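Local coordinates for uncharacterized protein Q6HG14 (Bacillus thuringiensis serovar konkukian, PDB 3F08) that is of unknown function but belongs to the SRPBCC (Bet v 1-like) superfamily and probably binds a hydrophobic ligand or lipid, at residues 1-14 with 93-107. The protein carries 5 engineered substitutions. Sequence-based numbering, arbitrary orientation.
Sequences MAHTTTSMEIFGST and GTESNTSLVEWSGTF. Engineered in segment 1-14: Thr14 (natural residue Pro).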
HETATM    1  N   MSE B   1      19.883 -15.861   0.351  1.00 56.23           N
HETATM    2  CA  MSE B   1      20.437 -15.934   1.734  1.00 54.99           C
HETATM    3  C   MSE B   1      20.960 -14.589   2.237  1.00 49.65           C
HETATM    4  O   MSE B   1      20.693 -14.207   3.379  1.00 48.84           O
HETATM    5  CB  MSE B   1      21.566 -16.977   1.794  1.00 63.53           C
HETATM    6  CG  MSE B   1      22.541 -16.827   2.978  1.00 73.86           C
HETATM    7 SE   MSE B   1      21.752 -16.918   4.765  1.00 90.05          SE
HETATM    8  CE  MSE B   1      21.855 -18.833   5.057  1.00 84.78           C
ATOM      9  N   ALA B   2      21.695 -13.876   1.381  1.00 41.42           N
ATOM     10  CA  ALA B   2      22.290 -12.589   1.740  1.00 33.91           C
ATOM     11  C   ALA B   2      21.298 -11.580   2.307  1.00 30.74           C
ATOM     12  O   ALA B   2      20.180 -11.447   1.811  1.00 25.58           O
ATOM     13  CB  ALA B   2      22.998 -11.996   0.545  1.00 33.78           C
ATOM     14  N   HIS B   3      21.723 -10.863   3.346  1.00 26.75           N
ATOM     15  CA  HIS B   3      20.869  -9.875   3.995  1.00 26.30           C
ATOM     16  C   HIS B   3      21.692  -8.789   4.672  1.00 24.54           C
ATOM     17  O   HIS B   3      22.879  -8.963   4.930  1.00 23.84           O
ATOM     18  CB  HIS B   3      19.991 -10.546   5.053  1.00 26.54           C
ATOM     19  CG  HIS B   3      20.769 -11.265   6.113  1.00 31.84           C
ATOM     20  ND1 HIS B   3      21.425 -12.455   5.877  1.00 32.30           N
ATOM     21  CD2 HIS B   3      21.021 -10.947   7.406  1.00 32.22           C
ATOM     22  CE1 HIS B   3      22.045 -12.839   6.979  1.00 33.69           C
ATOM     23  NE2 HIS B   3      21.817 -11.942   7.922  1.00 32.68           N
ATOM     24  N   THR B   4      21.052  -7.665   4.961  1.00 21.53           N
ATOM     25  CA  THR B   4      21.738  -6.585   5.642  1.00 19.99           C
ATOM     26  C   THR B   4      20.700  -5.685   6.293  1.00 20.01           C
ATOM     27  O   THR B   4      19.545  -5.638   5.867  1.00 19.25           O
ATOM     28  CB  THR B   4      22.628  -5.760   4.672  1.00 19.53           C
ATOM     29  OG1 THR B   4      23.521  -4.937   5.431  1.00 15.62           O
ATOM     30  CG2 THR B   4      21.778  -4.871   3.774  1.00 18.29           C
ATOM     31  N   THR B   5      21.107  -4.984   7.341  1.00 18.94           N
ATOM     32  CA  THR B   5      20.206  -4.088   8.038  1.00 20.43           C
ATOM     33  C   THR B   5      20.998  -2.962   8.665  1.00 22.48           C
ATOM     34  O   THR B   5      22.156  -3.139   9.043  1.00 21.27           O
ATOM     35  CB  THR B   5      19.460  -4.796   9.178  1.00 20.14           C
ATOM     36  OG1 THR B   5      18.742  -5.919   8.664  1.00 25.95           O
ATOM     37  CG2 THR B   5      18.475  -3.842   9.836  1.00 20.26           C
ATOM     38  N   THR B   6      20.380  -1.796   8.754  1.00 21.43           N
ATOM     39  CA  THR B   6      21.028  -0.672   9.393  1.00 24.31           C
ATOM     40  C   THR B   6      19.927   0.075  10.122  1.00 25.54           C
ATOM     41  O   THR B   6      18.771   0.078   9.695  1.00 24.82           O
ATOM     42  CB  THR B   6      21.744   0.259   8.389  1.00 24.93           C
ATOM     43  OG1 THR B   6      22.520   1.222   9.115  1.00 26.76           O
ATOM     44  CG2 THR B   6      20.745   0.985   7.511  1.00 26.10           C
ATOM     45  N   SER B   7      20.281   0.688  11.238  1.00 26.65           N
ATOM     46  CA  SER B   7      19.308   1.407  12.032  1.00 28.61           C
ATOM     47  C   SER B   7      19.870   2.741  12.479  1.00 28.50           C
ATOM     48  O   SER B   7      21.083   2.936  12.508  1.00 27.94           O
ATOM     49  CB  SER B   7      18.927   0.568  13.249  1.00 27.66           C
ATOM     50  OG  SER B   7      18.179   1.340  14.162  1.00 36.29           O
HETATM   51  N   MSE B   8      18.980   3.665  12.813  1.00 29.63           N
HETATM   52  CA  MSE B   8      19.407   4.970  13.280  1.00 31.79           C
HETATM   53  C   MSE B   8      18.306   5.632  14.082  1.00 27.93           C
HETATM   54  O   MSE B   8      17.119   5.475  13.790  1.00 25.45           O
HETATM   55  CB  MSE B   8      19.809   5.863  12.099  1.00 39.58           C
HETATM   56  CG  MSE B   8      20.333   7.238  12.514  1.00 52.21           C
HETATM   57 SE   MSE B   8      21.350   8.193  11.140  1.00 71.85          SE
HETATM   58  CE  MSE B   8      23.131   7.589  11.600  1.00 65.30           C
ATOM     59  N   GLU B   9      18.705   6.352  15.121  1.00 25.10           N
ATOM     60  CA  GLU B   9      17.751   7.072  15.939  1.00 23.95           C
ATOM     61  C   GLU B   9      17.508   8.383  15.222  1.00 21.19           C
ATOM     62  O   GLU B   9      18.397   9.229  15.140  1.00 21.36           O
ATOM     63  CB  GLU B   9      18.318   7.353  17.330  1.00 26.67           C
ATOM     64  CG  GLU B   9      18.151   6.220  18.331  1.00 33.39           C
ATOM     65  CD  GLU B   9      16.703   6.003  18.747  1.00 34.55           C
ATOM     66  OE1 GLU B   9      16.029   6.992  19.111  1.00 35.32           O
ATOM     67  OE2 GLU B   9      16.244   4.841  18.720  1.00 36.04           O
ATOM     68  N   ILE B  10      16.311   8.542  14.682  1.00 18.15           N
ATOM     69  CA  ILE B  10      15.960   9.764  13.983  1.00 14.72           C
ATOM     70  C   ILE B  10      15.314  10.710  14.983  1.00 15.40           C
ATOM     71  O   ILE B  10      14.474  10.289  15.782  1.00 13.28           O
ATOM     72  CB  ILE B  10      14.990   9.463  12.838  1.00 15.09           C
ATOM     73  CG1 ILE B  10      15.677   8.530  11.839  1.00 12.86           C
ATOM     74  CG2 ILE B  10      14.545  10.767  12.153  1.00 11.98           C
ATOM     75  CD1 ILE B  10      16.942   9.116  11.231  1.00 10.58           C
ATOM     76  N   PHE B  11      15.702  11.984  14.937  1.00 14.25           N
ATOM     77  CA  PHE B  11      15.166  12.971  15.871  1.00 14.99           C
ATOM     78  C   PHE B  11      13.808  13.505  15.480  1.00 14.93           C
ATOM     79  O   PHE B  11      13.665  14.679  15.144  1.00 14.92           O
ATOM     80  CB  PHE B  11      16.124  14.152  16.035  1.00 15.67           C
ATOM     81  CG  PHE B  11      17.500  13.758  16.468  1.00 15.82           C
ATOM     82  CD1 PHE B  11      17.755  12.470  16.937  1.00 14.94           C
ATOM     83  CD2 PHE B  11      18.546  14.678  16.413  1.00 16.55           C
ATOM     84  CE1 PHE B  11      19.034  12.097  17.351  1.00 16.46           C
ATOM     85  CE2 PHE B  11      19.834  14.321  16.824  1.00 16.75           C
ATOM     86  CZ  PHE B  11      20.078  13.027  17.295  1.00 16.61           C
ATOM     87  N   GLY B  12      12.810  12.635  15.536  1.00 15.33           N
ATOM     88  CA  GLY B  12      11.447  13.009  15.214  1.00 12.40           C
ATOM     89  C   GLY B  12      10.559  11.954  15.849  1.00 13.46           C
ATOM     90  O   GLY B  12      10.976  10.804  15.946  1.00 12.47           O
ATOM     91  N   SER B  13       9.360  12.316  16.299  1.00 12.00           N
ATOM     92  CA  SER B  13       8.477  11.322  16.908  1.00 13.51           C
ATOM     93  C   SER B  13       8.122  10.261  15.874  1.00 12.05           C
ATOM     94  O   SER B  13       8.305  10.471  14.679  1.00 13.75           O
ATOM     95  CB  SER B  13       7.189  11.975  17.411  1.00 13.09           C
ATOM     96  OG  SER B  13       6.415  12.454  16.328  1.00 11.26           O
ATOM     97  N   THR B  14       7.614   9.121  16.332  1.00 10.79           N
ATOM     98  CA  THR B  14       7.237   8.060  15.417  1.00 11.89           C
ATOM     99  C   THR B  14       6.198   8.566  14.416  1.00 11.64           C
ATOM    100  O   THR B  14       6.241   8.219  13.234  1.00  9.18           O
ATOM    101  CB  THR B  14       6.698   6.826  16.184  1.00 13.01           C
ATOM    102  OG1 THR B  14       5.804   7.249  17.224  1.00 14.37           O
ATOM    103  CG2 THR B  14       7.858   6.053  16.814  1.00 10.60           C
ATOM    104  N   GLY B  93      11.100   5.181  19.463  1.00 24.40           N
ATOM    105  CA  GLY B  93      12.398   5.729  19.808  1.00 25.69           C
ATOM    106  C   GLY B  93      12.572   5.623  21.314  1.00 28.64           C
ATOM    107  O   GLY B  93      11.708   5.074  21.996  1.00 28.02           O
ATOM    108  N   THR B  94      13.679   6.133  21.843  1.00 28.94           N
ATOM    109  CA  THR B  94      13.910   6.083  23.282  1.00 30.86           C
ATOM    110  C   THR B  94      13.078   7.154  23.984  1.00 31.32           C
ATOM    111  O   THR B  94      12.741   7.025  25.160  1.00 32.33           O
ATOM    112  CB  THR B  94      15.395   6.291  23.610  1.00 30.76           C
ATOM    113  OG1 THR B  94      15.887   7.419  22.877  1.00 31.07           O
ATOM    114  CG2 THR B  94      16.201   5.045  23.240  1.00 31.62           C
ATOM    115  N   GLU B  95      12.764   8.213  23.245  1.00 31.27           N
ATOM    116  CA  GLU B  95      11.955   9.322  23.739  1.00 31.72           C
ATOM    117  C   GLU B  95      10.732   9.431  22.838  1.00 30.86           C
ATOM    118  O   GLU B  95      10.671   8.802  21.781  1.00 29.50           O
ATOM    119  CB  GLU B  95      12.727  10.643  23.671  1.00 32.48           C
ATOM    120  CG  GLU B  95      13.718  10.874  24.791  1.00 37.15           C
ATOM    121  CD  GLU B  95      14.450  12.199  24.650  1.00 40.38           C
ATOM    122  OE1 GLU B  95      15.144  12.382  23.628  1.00 40.30           O
ATOM    123  OE2 GLU B  95      14.333  13.056  25.556  1.00 43.23           O
ATOM    124  N   SER B  96       9.769  10.243  23.249  1.00 29.78           N
ATOM    125  CA  SER B  96       8.565  10.421  22.455  1.00 29.19           C
ATOM    126  C   SER B  96       8.844  11.281  21.226  1.00 27.52           C
ATOM    127  O   SER B  96       8.035  11.320  20.304  1.00 27.71           O
ATOM    128  CB  SER B  96       7.471  11.066  23.300  1.00 29.52           C
ATOM    129  OG  SER B  96       7.894  12.319  23.797  1.00 32.41           O
ATOM    130  N   ASN B  97       9.991  11.966  21.214  1.00 26.67           N
ATOM    131  CA  ASN B  97      10.357  12.816  20.086  1.00 23.30           C
ATOM    132  C   ASN B  97      11.478  12.226  19.230  1.00 21.38           C
ATOM    133  O   ASN B  97      12.153  12.949  18.496  1.00 18.76           O
ATOM    134  CB  ASN B  97      10.755  14.217  20.563  1.00 27.04           C
ATOM    135  CG  ASN B  97      12.089  14.236  21.289  1.00 30.18           C
ATOM    136  OD1 ASN B  97      12.331  13.432  22.189  1.00 32.76           O
ATOM    137  ND2 ASN B  97      12.960  15.168  20.905  1.00 31.69           N
ATOM    138  N   THR B  98      11.692  10.916  19.334  1.00 19.07           N
ATOM    139  CA  THR B  98      12.709  10.260  18.514  1.00 18.50           C
ATOM    140  C   THR B  98      12.133   8.955  17.982  1.00 16.58           C
ATOM    141  O   THR B  98      11.135   8.463  18.498  1.00 16.38           O
ATOM    142  CB  THR B  98      13.998   9.941  19.302  1.00 17.44           C
ATOM    143  OG1 THR B  98      13.701   9.007  20.345  1.00 17.06           O
ATOM    144  CG2 THR B  98      14.599  11.209  19.897  1.00 17.54           C
ATOM    145  N   SER B  99      12.759   8.404  16.947  1.00 15.47           N
ATOM    146  CA  SER B  99      12.303   7.154  16.353  1.00 15.78           C
ATOM    147  C   SER B  99      13.490   6.274  16.019  1.00 15.84           C
ATOM    148  O   SER B  99      14.573   6.770  15.715  1.00 18.15           O
ATOM    149  CB  SER B  99      11.530   7.410  15.046  1.00 13.03           C
ATOM    150  OG  SER B  99      10.321   8.111  15.257  1.00 15.61           O
ATOM    151  N   LEU B 100      13.292   4.964  16.086  1.00 16.03           N
ATOM    152  CA  LEU B 100      14.345   4.039  15.706  1.00 15.62           C
ATOM    153  C   LEU B 100      13.923   3.551  14.331  1.00 15.40           C
ATOM    154  O   LEU B 100      13.052   2.694  14.200  1.00 17.94           O
ATOM    155  CB  LEU B 100      14.429   2.849  16.656  1.00 17.29           C
ATOM    156  CG  LEU B 100      15.594   1.926  16.288  1.00 18.39           C
ATOM    157  CD1 LEU B 100      16.903   2.691  16.431  1.00 17.23           C
ATOM    158  CD2 LEU B 100      15.590   0.698  17.180  1.00 20.54           C
ATOM    159  N   VAL B 101      14.520   4.120  13.300  1.00 15.58           N
ATOM    160  CA  VAL B 101      14.180   3.719  11.954  1.00 15.93           C
ATOM    161  C   VAL B 101      15.123   2.614  11.505  1.00 17.21           C
ATOM    162  O   VAL B 101      16.342   2.766  11.537  1.00 15.84           O
ATOM    163  CB  VAL B 101      14.257   4.906  10.997  1.00 16.03           C
ATOM    164  CG1 VAL B 101      13.861   4.459   9.596  1.00 12.83           C
ATOM    165  CG2 VAL B 101      13.333   6.029  11.497  1.00 13.45           C
ATOM    166  N   GLU B 102      14.537   1.499  11.092  1.00 16.86           N
ATOM    167  CA  GLU B 102      15.297   0.336  10.665  1.00 18.22           C
ATOM    168  C   GLU B 102      15.025   0.043   9.193  1.00 16.77           C
ATOM    169  O   GLU B 102      13.870  -0.024   8.761  1.00 15.85           O
ATOM    170  CB  GLU B 102      14.887  -0.852  11.538  1.00 21.63           C
ATOM    171  CG  GLU B 102      15.778  -2.063  11.470  1.00 29.15           C
ATOM    172  CD  GLU B 102      15.427  -3.070  12.555  1.00 35.05           C
ATOM    173  OE1 GLU B 102      14.364  -3.719  12.460  1.00 37.13           O
ATOM    174  OE2 GLU B 102      16.209  -3.198  13.520  1.00 39.34           O
ATOM    175  N   TRP B 103      16.096  -0.111   8.426  1.00 14.47           N
ATOM    176  CA  TRP B 103      15.995  -0.402   6.999  1.00 14.91           C
ATOM    177  C   TRP B 103      16.744  -1.711   6.784  1.00 15.21           C
ATOM    178  O   TRP B 103      17.928  -1.807   7.101  1.00 14.77           O
ATOM    179  CB  TRP B 103      16.657   0.714   6.181  1.00 12.84           C
ATOM    180  CG  TRP B 103      16.149   0.829   4.780  1.00 14.47           C
ATOM    181  CD1 TRP B 103      15.572  -0.153   4.027  1.00 14.53           C
ATOM    182  CD2 TRP B 103      16.189   2.000   3.950  1.00 16.61           C
ATOM    183  NE1 TRP B 103      15.251   0.334   2.781  1.00 15.41           N
ATOM    184  CE2 TRP B 103      15.620   1.649   2.708  1.00 14.34           C
ATOM    185  CE3 TRP B 103      16.660   3.309   4.136  1.00 16.29           C
ATOM    186  CZ2 TRP B 103      15.499   2.562   1.656  1.00 17.66           C
ATOM    187  CZ3 TRP B 103      16.541   4.218   3.088  1.00 18.46           C
ATOM    188  CH2 TRP B 103      15.966   3.837   1.861  1.00 18.19           C
ATOM    189  N   SER B 104      16.063  -2.717   6.249  1.00 14.76           N
ATOM    190  CA  SER B 104      16.712  -4.002   6.037  1.00 17.49           C
ATOM    191  C   SER B 104      16.369  -4.625   4.688  1.00 17.62           C
ATOM    192  O   SER B 104      15.356  -4.288   4.069  1.00 16.69           O
ATOM    193  CB  SER B 104      16.322  -4.968   7.155  1.00 18.02           C
ATOM    194  OG  SER B 104      14.941  -5.261   7.083  1.00 26.50           O
ATOM    195  N   GLY B 105      17.218  -5.544   4.240  1.00 15.37           N
ATOM    196  CA  GLY B 105      16.972  -6.193   2.972  1.00 17.35           C
ATOM    197  C   GLY B 105      17.565  -7.579   2.838  1.00 18.22           C
ATOM    198  O   GLY B 105      18.547  -7.929   3.505  1.00 19.24           O
ATOM    199  N   THR B 106      16.936  -8.377   1.979  1.00 17.20           N
ATOM    200  CA  THR B 106      17.376  -9.733   1.683  1.00 15.86           C
ATOM    201  C   THR B 106      17.492  -9.787   0.167  1.00 16.24           C
ATOM    202  O   THR B 106      16.660  -9.227  -0.553  1.00 14.26           O
ATOM    203  CB  THR B 106      16.362 -10.775   2.179  1.00 17.49           C
ATOM    204  OG1 THR B 106      15.089 -10.530   1.577  1.00 21.78           O
ATOM    205  CG2 THR B 106      16.212 -10.685   3.689  1.00 17.08           C
ATOM    206  N   PHE B 107      18.525 -10.458  -0.324  1.00 14.77           N
ATOM    207  CA  PHE B 107      18.754 -10.511  -1.758  1.00 16.72           C
ATOM    208  C   PHE B 107      19.811 -11.556  -2.099  1.00 18.81           C
ATOM    209  O   PHE B 107      20.490 -12.083  -1.218  1.00 16.58           O
ATOM    210  CB  PHE B 107      19.246  -9.146  -2.222  1.00 15.41           C
ATOM    211  CG  PHE B 107      20.268  -8.545  -1.295  1.00 16.46           C
ATOM    212  CD1 PHE B 107      19.870  -7.778  -0.198  1.00 18.85           C
ATOM    213  CD2 PHE B 107      21.625  -8.809  -1.469  1.00 17.35           C
ATOM    214  CE1 PHE B 107      20.805  -7.294   0.722  1.00 19.20           C
ATOM    215  CE2 PHE B 107      22.571  -8.333  -0.558  1.00 18.55           C
ATOM    216  CZ  PHE B 107      22.162  -7.573   0.541  1.00 19.60           C
TER
HETATM  217  O   HOH W   1       8.189   8.837  19.251  1.00 18.69           O
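Ile10 and Val101 meet closely on the inner face of an antiparallel strand pair, where Ile10 CG1 presses to 3.4 Å from Val101 CG2, tighter than usual for two carbons. Backbone hydrogen bonds run in both directions at Thr4–Gly105, Thr6–Trp103, Met8–Val101 and Ile10–Ser99, the straightest being Trp103 N to Thr6 O (178°). Just past the end of strand 3-10, Gly12 O receives Ser99 OG at 2.9 Å; the hydroxyl, turned beside its own backbone N (chi1 -66°), ties the loop leading into helix 14-21. Separately, a water accepts from Thr14 N, of an engineered residue, and donates to Thr98 O. At the other end, Ala2 O hangs over the centre of one face of the Phe107 ring while Thr4 CG2 approaches the ring edge, 4.0 Å from CE1. The opposite face of the sheet, with Thr5, Ser7, Glu9, Leu100 and Glu102, is mostly polar and more open to solvent: Thr5 CG2 lies 3.6 Å from Glu102 CG, and Glu9 is bent at chi2 (-69°) over Leu100. Glu102 reaches Lys91 in a salt bridge. Strand 3-10 edges the curved Bet v 1-like sheet within the chain, and strand 99-109 separates it from strand 81-92; helix 114-137 packs on Thr4 and Thr6, and Val17 of helix 14-21 on Ile10 and Val101.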